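Local atomic coordinates of mRNA-decapping enzyme subunit 1 (Saccharomyces cerevisiae, PDB entry 1Q67), a protein that partners DCP2 in the yeast decapping complex, which removes the 7-methylguanine cap from mRNA and so opens the transcript body to 5' to 3' decay. Residues 32-37 / 66-71; 25-30 / 141-146; 158-163 / 179-184; 37-42 / 208-213. All coordinates share one frame; numbering follows the deposited sequence.

The chain has a PH-like fold, two antiparallel sheets with a long C-terminal helix, 208-223. Contacts 1 and 2 reach the same sheet: contact 1 pairs edge strand 34-41 with strand 64-70, and contact 2 packs the 25-30 turn on strand 140-146. They meet through Ile34 and Ile27 and through the pairing of strands 64-70 and 140-146. Contact 4 uses the same edge strand, shares Leu37 with contact 1, and joins it to the start of the long helix. Contact 3 stands apart, touching none of the others. Contacts 1 to 3 are partly buried, contact 4 lies at the surface. Backbone bonds dominate contact 1, apolar packing contact 2, water bridges contact 3, and a single hydroxyl-carboxylate bond contact 4.

Contact 1 (32-37 / 66-71); sequences PKIKQL and AIYLRD
Ile34 crosses the Tyr68 side chain at about a right angle, its CG1 resting obliquely against the ring, 3.6 Å from Tyr68 CD1. Tyr68 CG is tucked between its backbone N and carbonyl carbon (chi1 55°), which turns the ring alongside the isoleucine. Lys33 CB lies over one face of the Arg70 guanidinium, 3.5 Å from Arg70 NH2, while Arg70 is salt-bridged to Asp31 and Asp136. Lys35, extended throughout, lies flank to flank with Leu69, its CD 3.9 Å from Leu69 CD2. The backbones form a classic beta bulge between antiparallel strands 34-41 and 64-70, outermost and second in the four-stranded sheet: Lys35 and Gln36 both face Leu69. Leu69 O takes a bond of 2.8 Å from Lys35 N and a weak one from Gln36 N, and Leu69 N donates to Gln36 O. Leu37 CD1 meets Ala66 CB at 3.8 Å, a methyl small enough to sit against the branched leucine. Lys35 NZ and Asp71 OD2 share a water and lie too far apart for a salt bridge; the lysine pairs with Asp228. Backbone bonds set the pairing, while across the contact the lysines contribute mainly their carbon, the charges of Lys35 and Arg70 being engaged with aspartates.

Contact 2 (25-30 / 141-146); sequences NVIGRY and GLIILN
Val26 begins the packing against strand 140-146, its CG1 methyl 4.1 Å from Leu145 CD1 as the two side chains pass in opposite senses. Next comes Ile27, buried, whose CG1 meets Ile143 CG2, also at 4.1 Å. Its chi1 of -65° sets CG1 anti to the carbonyl carbon, which places it against Ile143, and the side chain also packs on Ala66, Tyr68, Ile34 and Leu37. Gly28 bonds within its own segment: its N donates to Asn25 OD1 at 3.0 Å, an Asx motif in which the donor stands well above the plane of the amide. Asn25 ND2 crowds the site a beta carbon would take, so the lack of one suits the position. Two backbone bonds tighten the turn, Arg29 N to Val26 O and Tyr30 N to Ile27 O, the second of 2.7 Å. Tyr30 completes the contact with its ring approached obliquely by Leu145, Tyr30 CE1 lying 4.2 Å from Leu145 CD2, while Val26 CG2 lies in plane at the ring edge. The two methyls of Leu145 are thereby shared out: CD1 goes to the valine and, more distantly, to Ile27, and CD2 to the tyrosine. Dispersion between branched aliphatic groups and one ring carries this contact, and the polar bonding stays inside the turn, which probably helps fix which side chains it offers to the sheet.

Contact 3 (158-163 / 179-184); sequences VPNSVV and LECMGV
Asn160 and Cys181 bring the two backbones nearest, CA to CA 5.4 Å, where the first turn of helix 160-169 passes the irregular chain leading into strand 183-187. Pro159 holds the N-cap position, and Asn160 follows it as the first helical residue. The Asn160 side chain leaves with CG anti to the carbonyl carbon (chi1 -62°) and reaches across the Cys181 side chain, with OD1 3.5 Å from Cys181 CB and the sulfur close beside. Both ends of its amide then work through water. One water donates to Asn160 OD1 at 2.7 Å and to Val158 O, and accepts from Met182 N, so that three bonds hold it between the segments. A second water accepts from Asn160 ND2 and donates to Met182 O at 2.8 Å. An amide, with an acceptor and a donor on one flat group, suits this double bridge to the NH and C=O of a single residue. One turn on, Val163 points toward segment 179-184: its CG1, anti to the backbone N, lies 3.6 Å from Leu179 O and packs on the peptide that follows and on Cys181 SG. The bent chain of Met182 brings its SD into van der Waals contact with Val158 N, at 3.7 Å. Around the contact, Leu222 of helix 208-223 packs on Asn160 and Met182, Cys181 O accepts from Lys194 NZ, and Gly183 pairs through its backbone with Lys194. The contact therefore joins helix 160-169 to the start of strand 183-187, an outer strand of the five-stranded sheet, beside the C-terminal end of helix 208-223.

Contact 4 (37-42 / 208-213); sequences LLFHTP and VSDRQN
The Phe39 ring meets Asp210 at its edge: Asp210 CB lies in the ring plane, and OD1 lies near that plane, 3.9 Å from Phe39 CE1. Ring and carboxylate are turned almost square to each other, their planes 82° apart. Asn213 CB comes to the same ring obliquely, 4.3 Å from Phe39 CE1, and Ile214 and Leu217 farther along helix 208-223 add apolar contacts to it. The other carboxylate oxygen serves Thr41, whose OG1 donates to Asp210 OD2 in a short bond of 2.6 Å. The hydroxyl meets that oxygen on its anti side, 26° out of the carboxylate plane. With OG1 anti to the backbone N (chi1 -169°), the threonine directs its hydroxyl to the helix; a residue with both hydroxyl and methyl suits a buried strand position that also packs on Leu65 and Ile205. Strand 37-41 and helix 208-213 run nearly antiparallel, their axes 9.8 Å apart at closest, and just beyond Thr41 the chain turns a corner at Pro42 into the second sheet. One oxygen of Asp210 is bonded to a hydroxyl, and the other lies loosely beside the aromatic edge, where the slightly positive hydrogens probably favour it. Near the N-terminal end of the helix, its negative charge is probably also favoured by the helix dipole, which together with the threonine bond would tend to keep the carboxylate ionised.

Contact 1 (32-37 / 66-71)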
loop_
_atom_site.group_PDB
_atom_site.type_symbol
_atom_site.label_atom_id
_atom_site.label_comp_id
_atom_site.label_asym_id
_atom_site.label_seq_id
_atom_site.Cartn_x
_atom_site.Cartn_y
_atom_site.Cartn_z
ATOM N N PRO B 32 22.435 9.058 2.977
ATOM C CA PRO B 32 23.281 9.888 3.839
ATOM C C PRO B 32 23.217 11.382 3.548
ATOM O O PRO B 32 23.477 12.196 4.428
ATOM C CB PRO B 32 24.680 9.314 3.607
ATOM C CG PRO B 32 24.406 7.878 3.257
ATOM C CD PRO B 32 23.234 8.011 2.317
ATOM N N LYS B 33 22.857 11.741 2.320
ATOM C CA LYS B 33 22.783 13.148 1.937
ATOM C C LYS B 33 21.655 13.977 2.548
ATOM O O LYS B 33 21.755 15.200 2.566
ATOM C CB LYS B 33 22.702 13.286 0.413
ATOM C CG LYS B 33 24.032 13.529 -0.296
ATOM C CD LYS B 33 24.933 12.320 -0.259
ATOM C CE LYS B 33 26.150 12.518 -1.165
ATOM N NZ LYS B 33 25.773 12.685 -2.602
ATOM N N ILE B 34 20.591 13.350 3.047
ATOM C CA ILE B 34 19.506 14.148 3.603
ATOM C C ILE B 34 20.058 15.234 4.514
ATOM O O ILE B 34 20.891 14.974 5.379
ATOM C CB ILE B 34 18.466 13.302 4.391
ATOM C CG1 ILE B 34 17.347 14.219 4.902
ATOM C CG2 ILE B 34 19.131 12.589 5.567
ATOM C CD1 ILE B 34 16.106 13.484 5.434
ATOM N N LYS B 35 19.586 16.458 4.306
ATOM C CA LYS B 35 20.035 17.599 5.091
ATOM C C LYS B 35 18.874 18.255 5.815
ATOM O O LYS B 35 19.038 18.794 6.902
ATOM C CB LYS B 35 20.717 18.620 4.173
ATOM C CG LYS B 35 21.085 19.940 4.848
ATOM C CD LYS B 35 21.759 20.887 3.856
ATOM C CE LYS B 35 22.082 22.233 4.488
ATOM N NZ LYS B 35 22.845 23.106 3.547
ATOM N N GLN B 36 17.699 18.214 5.203
ATOM C CA GLN B 36 16.519 18.810 5.808
ATOM C C GLN B 36 15.243 18.123 5.320
ATOM O O GLN B 36 15.026 17.967 4.120
ATOM C CB GLN B 36 16.472 20.313 5.487
ATOM C CG GLN B 36 15.305 21.060 6.118
ATOM C CD GLN B 36 15.242 22.536 5.697
ATOM O OE1 GLN B 36 15.646 22.901 4.588
ATOM N NE2 GLN B 36 14.712 23.383 6.578
ATOM N N LEU B 37 14.406 17.703 6.263
ATOM C CA LEU B 37 13.142 17.054 5.932
ATOM C C LEU B 37 12.181 18.175 5.547
ATOM O O LEU B 37 12.046 19.149 6.278
ATOM C CB LEU B 37 12.606 16.289 7.151
ATOM C CG LEU B 37 11.240 15.602 7.035
ATOM C CD1 LEU B 37 11.299 14.510 5.977
ATOM C CD2 LEU B 37 10.850 15.003 8.403
ATOM N N ALA B 66 8.159 10.741 2.415
ATOM C CA ALA B 66 8.835 11.971 2.788
ATOM C C ALA B 66 9.557 12.583 1.597
ATOM O O ALA B 66 10.009 11.869 0.703
ATOM C CB ALA B 66 9.842 11.712 3.912
ATOM N N ILE B 67 9.644 13.911 1.603
ATOM C CA ILE B 67 10.347 14.668 0.580
ATOM C C ILE B 67 11.347 15.492 1.370
ATOM O O ILE B 67 10.993 16.164 2.342
ATOM C CB ILE B 67 9.401 15.568 -0.209
ATOM C CG1 ILE B 67 8.494 14.685 -1.066
ATOM C CG2 ILE B 67 10.201 16.534 -1.089
ATOM C CD1 ILE B 67 7.367 15.420 -1.690
ATOM N N TYR B 68 12.605 15.432 0.966
ATOM C CA TYR B 68 13.629 16.125 1.718
ATOM C C TYR B 68 14.699 16.744 0.835
ATOM O O TYR B 68 14.880 16.352 -0.316
ATOM C CB TYR B 68 14.269 15.124 2.679
ATOM C CG TYR B 68 14.798 13.910 1.959
ATOM C CD1 TYR B 68 16.138 13.828 1.587
ATOM C CD2 TYR B 68 13.956 12.847 1.625
ATOM C CE1 TYR B 68 16.631 12.723 0.912
ATOM C CE2 TYR B 68 14.441 11.730 0.934
ATOM C CZ TYR B 68 15.787 11.681 0.589
ATOM O OH TYR B 68 16.303 10.585 -0.068
ATOM N N LEU B 69 15.412 17.702 1.408
ATOM C CA LEU B 69 16.482 18.400 0.720
ATOM C C LEU B 69 17.780 17.629 0.924
ATOM O O LEU B 69 18.066 17.150 2.024
ATOM C CB LEU B 69 16.613 19.822 1.267
ATOM C CG LEU B 69 17.590 20.739 0.520
ATOM C CD1 LEU B 69 17.105 22.184 0.589
ATOM C CD2 LEU B 69 18.974 20.598 1.115
ATOM N N ARG B 70 18.555 17.498 -0.142
ATOM C CA ARG B 70 19.812 16.779 -0.069
ATOM C C ARG B 70 20.995 17.746 -0.105
ATOM O O ARG B 70 20.914 18.830 -0.682
ATOM C CB ARG B 70 19.899 15.780 -1.225
ATOM C CG ARG B 70 18.711 14.828 -1.267
ATOM C CD ARG B 70 18.791 13.836 -2.411
ATOM N NE ARG B 70 19.717 12.741 -2.152
ATOM C CZ ARG B 70 20.891 12.589 -2.755
ATOM N NH1 ARG B 70 21.300 13.469 -3.663
ATOM N NH2 ARG B 70 21.646 11.541 -2.466
ATOM N N ASP B 71 22.090 17.357 0.534
ATOM C CA ASP B 71 23.277 18.192 0.555
ATOM C C ASP B 71 24.194 17.759 -0.581
ATOM O O ASP B 71 24.904 16.764 -0.467
ATOM C CB ASP B 71 24.014 18.048 1.886
ATOM C CG ASP B 71 25.091 19.103 2.071
ATOM O OD1 ASP B 71 25.830 19.386 1.099
ATOM O OD2 ASP B 71 25.206 19.646 3.193
HETATM O O HOH W 1 25.607 22.028 4.734
#

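Contact 2 (25-30 / 141-146)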
loop_
_atom_site.group_PDB
_atom_site.type_symbol
_atom_site.label_atom_id
_atom_site.label_comp_id
_atom_site.label_asym_id
_atom_site.label_seq_id
_atom_site.Cartn_x
_atom_site.Cartn_y
_atom_site.Cartn_z
ATOM N N ASN B 25 16.492 9.844 12.728
ATOM C CA ASN B 25 16.812 10.138 11.331
ATOM C C ASN B 25 16.998 8.830 10.576
ATOM O O ASN B 25 18.114 8.443 10.247
ATOM C CB ASN B 25 18.082 10.997 11.227
ATOM C CG ASN B 25 18.510 11.249 9.777
ATOM O OD1 ASN B 25 17.703 11.137 8.843
ATOM N ND2 ASN B 25 19.779 11.601 9.587
ATOM N N VAL B 26 15.888 8.149 10.316
ATOM C CA VAL B 26 15.899 6.875 9.604
ATOM C C VAL B 26 16.230 7.024 8.116
ATOM O O VAL B 26 16.848 6.135 7.521
ATOM C CB VAL B 26 14.522 6.150 9.753
ATOM C CG1 VAL B 26 13.398 7.043 9.250
ATOM C CG2 VAL B 26 14.525 4.836 8.986
ATOM N N ILE B 27 15.816 8.136 7.506
ATOM C CA ILE B 27 16.101 8.349 6.088
ATOM C C ILE B 27 17.607 8.365 5.898
ATOM O O ILE B 27 18.146 7.760 4.966
ATOM C CB ILE B 27 15.530 9.701 5.578
ATOM C CG1 ILE B 27 13.997 9.674 5.639
ATOM C CG2 ILE B 27 16.013 9.961 4.144
ATOM C CD1 ILE B 27 13.344 11.037 5.466
ATOM N N GLY B 28 18.274 9.062 6.808
ATOM C CA GLY B 28 19.718 9.179 6.761
ATOM C C GLY B 28 20.474 7.870 6.668
ATOM O O GLY B 28 21.626 7.858 6.237
ATOM N N ARG B 29 19.851 6.767 7.066
ATOM C CA ARG B 29 20.530 5.485 6.983
ATOM C C ARG B 29 20.443 4.878 5.594
ATOM O O ARG B 29 21.162 3.928 5.276
ATOM C CB ARG B 29 19.973 4.518 8.019
ATOM C CG ARG B 29 20.353 4.913 9.428
ATOM C CD ARG B 29 20.165 3.773 10.376
ATOM N NE ARG B 29 20.953 3.968 11.585
ATOM C CZ ARG B 29 21.082 3.051 12.536
ATOM N NH1 ARG B 29 20.466 1.881 12.405
ATOM N NH2 ARG B 29 21.827 3.297 13.608
ATOM N N TYR B 30 19.563 5.418 4.762
ATOM C CA TYR B 30 19.433 4.912 3.403
ATOM C C TYR B 30 19.994 5.924 2.412
ATOM O O TYR B 30 20.539 5.541 1.388
ATOM C CB TYR B 30 17.973 4.587 3.092
ATOM C CG TYR B 30 17.384 3.632 4.101
ATOM C CD1 TYR B 30 16.610 4.104 5.160
ATOM C CD2 TYR B 30 17.661 2.263 4.043
ATOM C CE1 TYR B 30 16.131 3.249 6.137
ATOM C CE2 TYR B 30 17.186 1.392 5.027
ATOM C CZ TYR B 30 16.422 1.898 6.072
ATOM O OH TYR B 30 15.958 1.070 7.069
ATOM N N GLY B 141 14.975 14.707 -2.656
ATOM C CA GLY B 141 14.666 13.303 -2.771
ATOM C C GLY B 141 13.298 12.992 -2.220
ATOM O O GLY B 141 12.752 13.717 -1.388
ATOM N N LEU B 142 12.728 11.908 -2.717
ATOM C CA LEU B 142 11.432 11.445 -2.256
ATOM C C LEU B 142 11.667 9.999 -1.830
ATOM O O LEU B 142 12.408 9.256 -2.483
ATOM C CB LEU B 142 10.398 11.526 -3.385
ATOM C CG LEU B 142 9.022 10.894 -3.150
ATOM C CD1 LEU B 142 7.977 11.571 -4.039
ATOM C CD2 LEU B 142 9.093 9.396 -3.452
ATOM N N ILE B 143 11.061 9.610 -0.717
ATOM C CA ILE B 143 11.220 8.250 -0.244
ATOM C C ILE B 143 9.950 7.739 0.424
ATOM O O ILE B 143 9.218 8.489 1.056
ATOM C CB ILE B 143 12.417 8.159 0.742
ATOM C CG1 ILE B 143 12.728 6.700 1.061
ATOM C CG2 ILE B 143 12.127 8.963 2.010
ATOM C CD1 ILE B 143 13.974 6.527 1.917
ATOM N N ILE B 144 9.672 6.459 0.223
ATOM C CA ILE B 144 8.535 5.816 0.849
ATOM C C ILE B 144 9.133 4.673 1.667
ATOM O O ILE B 144 9.841 3.813 1.131
ATOM C CB ILE B 144 7.546 5.254 -0.174
ATOM C CG1 ILE B 144 6.876 6.405 -0.938
ATOM C CG2 ILE B 144 6.483 4.433 0.547
ATOM C CD1 ILE B 144 5.992 5.944 -2.069
ATOM N N LEU B 145 8.863 4.685 2.968
ATOM C CA LEU B 145 9.393 3.664 3.865
ATOM C C LEU B 145 8.281 2.708 4.260
ATOM O O LEU B 145 7.373 3.097 4.989
ATOM C CB LEU B 145 9.964 4.327 5.122
ATOM C CG LEU B 145 11.037 5.409 4.927
ATOM C CD1 LEU B 145 10.951 6.441 6.031
ATOM C CD2 LEU B 145 12.404 4.774 4.898
ATOM N N ASN B 146 8.337 1.468 3.779
ATOM C CA ASN B 146 7.301 0.492 4.134
ATOM C C ASN B 146 7.206 0.310 5.641
ATOM O O ASN B 146 8.224 0.228 6.327
ATOM C CB ASN B 146 7.569 -0.861 3.469
ATOM C CG ASN B 146 7.208 -0.857 2.000
ATOM O OD1 ASN B 146 6.731 0.154 1.476
ATOM N ND2 ASN B 146 7.426 -1.982 1.324
#

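Contact 3 (158-163 / 179-184)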
loop_
_atom_site.group_PDB
_atom_site.type_symbol
_atom_site.label_atom_id
_atom_site.label_comp_id
_atom_site.label_asym_id
_atom_site.label_seq_id
_atom_site.Cartn_x
_atom_site.Cartn_y
_atom_site.Cartn_z
ATOM N N VAL B 158 15.056 16.559 -9.485
ATOM C CA VAL B 158 15.967 17.549 -10.080
ATOM C C VAL B 158 15.206 18.728 -10.669
ATOM O O VAL B 158 14.275 18.547 -11.442
ATOM C CB VAL B 158 16.812 16.917 -11.210
ATOM C CG1 VAL B 158 17.785 17.949 -11.786
ATOM C CG2 VAL B 158 17.568 15.700 -10.677
ATOM N N PRO B 159 15.589 19.954 -10.303
ATOM C CA PRO B 159 14.905 21.143 -10.831
ATOM C C PRO B 159 14.971 21.217 -12.362
ATOM O O PRO B 159 15.963 20.812 -12.966
ATOM C CB PRO B 159 15.666 22.305 -10.184
ATOM C CG PRO B 159 16.198 21.709 -8.903
ATOM C CD PRO B 159 16.633 20.323 -9.327
ATOM N N ASN B 160 13.912 21.736 -12.981
ATOM C CA ASN B 160 13.869 21.882 -14.431
ATOM C C ASN B 160 15.053 22.699 -14.956
ATOM O O ASN B 160 15.623 22.376 -15.995
ATOM C CB ASN B 160 12.572 22.570 -14.872
ATOM C CG ASN B 160 11.338 21.774 -14.520
ATOM O OD1 ASN B 160 11.397 20.554 -14.355
ATOM N ND2 ASN B 160 10.200 22.460 -14.419
ATOM N N SER B 161 15.418 23.761 -14.244
ATOM C CA SER B 161 16.524 24.607 -14.687
ATOM C C SER B 161 17.816 23.812 -14.795
ATOM O O SER B 161 18.638 24.070 -15.672
ATOM C CB SER B 161 16.719 25.792 -13.739
ATOM O OG SER B 161 17.221 25.380 -12.479
ATOM N N VAL B 162 17.994 22.830 -13.915
ATOM C CA VAL B 162 19.198 22.010 -13.956
ATOM C C VAL B 162 19.133 21.048 -15.138
ATOM O O VAL B 162 20.128 20.838 -15.824
ATOM C CB VAL B 162 19.387 21.240 -12.626
ATOM C CG1 VAL B 162 20.554 20.251 -12.732
ATOM C CG2 VAL B 162 19.655 22.241 -11.505
ATOM N N VAL B 163 17.957 20.482 -15.396
ATOM C CA VAL B 163 17.804 19.570 -16.522
ATOM C C VAL B 163 17.984 20.317 -17.851
ATOM O O VAL B 163 18.627 19.809 -18.775
ATOM C CB VAL B 163 16.415 18.883 -16.513
ATOM C CG1 VAL B 163 16.219 18.068 -17.790
ATOM C CG2 VAL B 163 16.297 17.967 -15.304
ATOM N N LEU B 179 18.005 12.743 -19.970
ATOM C CA LEU B 179 17.201 13.202 -18.845
ATOM C C LEU B 179 16.274 14.318 -19.304
ATOM O O LEU B 179 16.712 15.256 -19.970
ATOM C CB LEU B 179 18.102 13.734 -17.723
ATOM C CG LEU B 179 19.097 12.780 -17.055
ATOM C CD1 LEU B 179 19.846 13.521 -15.955
ATOM C CD2 LEU B 179 18.358 11.584 -16.475
ATOM N N GLU B 180 14.995 14.210 -18.957
ATOM C CA GLU B 180 14.017 15.234 -19.311
ATOM C C GLU B 180 13.323 15.766 -18.065
ATOM O O GLU B 180 13.330 15.114 -17.017
ATOM C CB GLU B 180 12.993 14.692 -20.312
ATOM C CG GLU B 180 13.514 14.716 -21.747
ATOM C CD GLU B 180 12.450 14.387 -22.775
ATOM O OE1 GLU B 180 11.401 15.071 -22.792
ATOM O OE2 GLU B 180 12.666 13.449 -23.574
ATOM N N CYS B 181 12.735 16.953 -18.173
ATOM C CA CYS B 181 12.067 17.563 -17.034
ATOM C C CYS B 181 10.979 16.691 -16.417
ATOM O O CYS B 181 10.134 16.125 -17.118
ATOM C CB CYS B 181 11.476 18.919 -17.424
ATOM S SG CYS B 181 12.723 20.206 -17.706
ATOM N N MET B 182 11.012 16.595 -15.092
ATOM C CA MET B 182 10.039 15.811 -14.360
ATOM C C MET B 182 8.736 16.592 -14.329
ATOM O O MET B 182 8.698 17.762 -14.723
ATOM C CB MET B 182 10.538 15.558 -12.937
ATOM C CG MET B 182 11.858 14.800 -12.876
ATOM S SD MET B 182 12.463 14.520 -11.184
ATOM C CE MET B 182 11.249 13.301 -10.625
ATOM N N GLY B 183 7.673 15.946 -13.863
ATOM C CA GLY B 183 6.383 16.603 -13.788
ATOM C C GLY B 183 5.511 16.070 -12.667
ATOM O O GLY B 183 5.720 14.959 -12.184
ATOM N N VAL B 184 4.535 16.870 -12.247
ATOM C CA VAL B 184 3.618 16.467 -11.194
ATOM C C VAL B 184 2.228 17.024 -11.428
ATOM O O VAL B 184 2.069 18.129 -11.937
ATOM C CB VAL B 184 4.080 16.935 -9.788
ATOM C CG1 VAL B 184 5.350 16.215 -9.407
ATOM C CG2 VAL B 184 4.296 18.458 -9.766
HETATM O O HOH W 2 12.831 18.397 -13.768
HETATM O O HOH W 3 7.932 20.447 -14.381
#

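Contact 4 (37-42 / 208-213)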
loop_
_atom_site.group_PDB
_atom_site.type_symbol
_atom_site.label_atom_id
_atom_site.label_comp_id
_atom_site.label_asym_id
_atom_site.label_seq_id
_atom_site.Cartn_x
_atom_site.Cartn_y
_atom_site.Cartn_z
ATOM N N LEU B 37 14.406 17.703 6.263
ATOM C CA LEU B 37 13.142 17.054 5.932
ATOM C C LEU B 37 12.181 18.175 5.547
ATOM O O LEU B 37 12.046 19.149 6.278
ATOM C CB LEU B 37 12.606 16.289 7.151
ATOM C CG LEU B 37 11.240 15.602 7.035
ATOM C CD1 LEU B 37 11.299 14.510 5.977
ATOM C CD2 LEU B 37 10.850 15.003 8.403
ATOM N N LEU B 38 11.506 18.043 4.411
ATOM C CA LEU B 38 10.599 19.101 3.969
ATOM C C LEU B 38 9.134 18.734 4.090
ATOM O O LEU B 38 8.277 19.602 4.250
ATOM C CB LEU B 38 10.884 19.466 2.506
ATOM C CG LEU B 38 12.309 19.898 2.164
ATOM C CD1 LEU B 38 12.405 20.163 0.665
ATOM C CD2 LEU B 38 12.682 21.160 2.965
ATOM N N PHE B 39 8.845 17.444 4.016
ATOM C CA PHE B 39 7.465 16.995 4.067
ATOM C C PHE B 39 7.387 15.504 4.341
ATOM O O PHE B 39 8.234 14.735 3.882
ATOM C CB PHE B 39 6.798 17.288 2.717
ATOM C CG PHE B 39 5.427 16.700 2.567
ATOM C CD1 PHE B 39 4.302 17.414 2.965
ATOM C CD2 PHE B 39 5.263 15.413 2.068
ATOM C CE1 PHE B 39 3.027 16.854 2.862
ATOM C CE2 PHE B 39 3.997 14.843 1.963
ATOM C CZ PHE B 39 2.875 15.566 2.365
ATOM N N HIS B 40 6.367 15.109 5.091
ATOM C CA HIS B 40 6.135 13.707 5.374
ATOM C C HIS B 40 4.656 13.502 5.637
ATOM O O HIS B 40 3.985 14.374 6.180
ATOM C CB HIS B 40 6.963 13.212 6.572
ATOM C CG HIS B 40 6.573 13.815 7.886
ATOM N ND1 HIS B 40 7.089 15.010 8.340
ATOM C CD2 HIS B 40 5.714 13.388 8.842
ATOM C CE1 HIS B 40 6.566 15.293 9.520
ATOM N NE2 HIS B 40 5.729 14.326 9.847
ATOM N N THR B 41 4.145 12.356 5.208
ATOM C CA THR B 41 2.750 12.013 5.418
ATOM C C THR B 41 2.824 10.547 5.835
ATOM O O THR B 41 3.655 9.797 5.325
ATOM C CB THR B 41 1.908 12.217 4.123
ATOM O OG1 THR B 41 0.514 12.113 4.438
ATOM C CG2 THR B 41 2.266 11.189 3.069
ATOM N N PRO B 42 1.961 10.126 6.776
ATOM C CA PRO B 42 1.871 8.766 7.336
ATOM C C PRO B 42 1.611 7.589 6.409
ATOM O O PRO B 42 2.260 6.544 6.525
ATOM C CB PRO B 42 0.750 8.885 8.381
ATOM C CG PRO B 42 0.653 10.359 8.657
ATOM C CD PRO B 42 0.892 10.981 7.321
ATOM N N VAL B 208 -6.112 13.415 2.935
ATOM C CA VAL B 208 -6.624 14.201 1.819
ATOM C C VAL B 208 -5.852 15.483 1.556
ATOM O O VAL B 208 -5.296 15.660 0.476
ATOM C CB VAL B 208 -8.111 14.569 2.030
ATOM C CG1 VAL B 208 -8.623 15.384 0.840
ATOM C CG2 VAL B 208 -8.941 13.299 2.206
ATOM N N SER B 209 -5.819 16.372 2.545
ATOM C CA SER B 209 -5.128 17.652 2.411
ATOM C C SER B 209 -3.651 17.533 2.036
ATOM O O SER B 209 -3.067 18.481 1.506
ATOM C CB SER B 209 -5.258 18.459 3.710
ATOM O OG SER B 209 -4.673 17.773 4.804
ATOM N N ASP B 210 -3.040 16.382 2.302
ATOM C CA ASP B 210 -1.630 16.212 1.969
ATOM C C ASP B 210 -1.366 16.026 0.480
ATOM O O ASP B 210 -0.238 16.210 0.021
ATOM C CB ASP B 210 -1.028 15.040 2.742
ATOM C CG ASP B 210 -0.652 15.418 4.156
ATOM O OD1 ASP B 210 -0.539 16.634 4.426
ATOM O OD2 ASP B 210 -0.453 14.511 4.991
ATOM N N ARG B 211 -2.399 15.667 -0.273
ATOM C CA ARG B 211 -2.242 15.462 -1.708
ATOM C C ARG B 211 -1.927 16.782 -2.401
ATOM O O ARG B 211 -1.014 16.863 -3.221
ATOM C CB ARG B 211 -3.514 14.861 -2.301
ATOM C CG ARG B 211 -3.857 13.503 -1.728
ATOM C CD ARG B 211 -5.248 13.060 -2.139
ATOM N NE ARG B 211 -5.680 11.915 -1.345
ATOM C CZ ARG B 211 -6.925 11.454 -1.317
ATOM N NH1 ARG B 211 -7.869 12.041 -2.040
ATOM N NH2 ARG B 211 -7.223 10.410 -0.561
ATOM N N GLN B 212 -2.684 17.815 -2.054
ATOM C CA GLN B 212 -2.491 19.131 -2.641
ATOM C C GLN B 212 -1.168 19.733 -2.171
ATOM O O GLN B 212 -0.452 20.370 -2.945
ATOM C CB GLN B 212 -3.653 20.051 -2.257
ATOM C CG GLN B 212 -3.946 21.106 -3.297
ATOM C CD GLN B 212 -4.390 20.500 -4.621
ATOM O OE1 GLN B 212 -4.167 21.071 -5.685
ATOM N NE2 GLN B 212 -5.030 19.341 -4.555
ATOM N N ASN B 213 -0.838 19.526 -0.902
ATOM C CA ASN B 213 0.405 20.051 -0.356
ATOM C C ASN B 213 1.659 19.422 -0.962
ATOM O O ASN B 213 2.659 20.108 -1.157
ATOM C CB ASN B 213 0.426 19.878 1.163
ATOM C CG ASN B 213 -0.540 20.810 1.861
ATOM O OD1 ASN B 213 -1.699 20.931 1.461
ATOM N ND2 ASN B 213 -0.073 21.476 2.910
#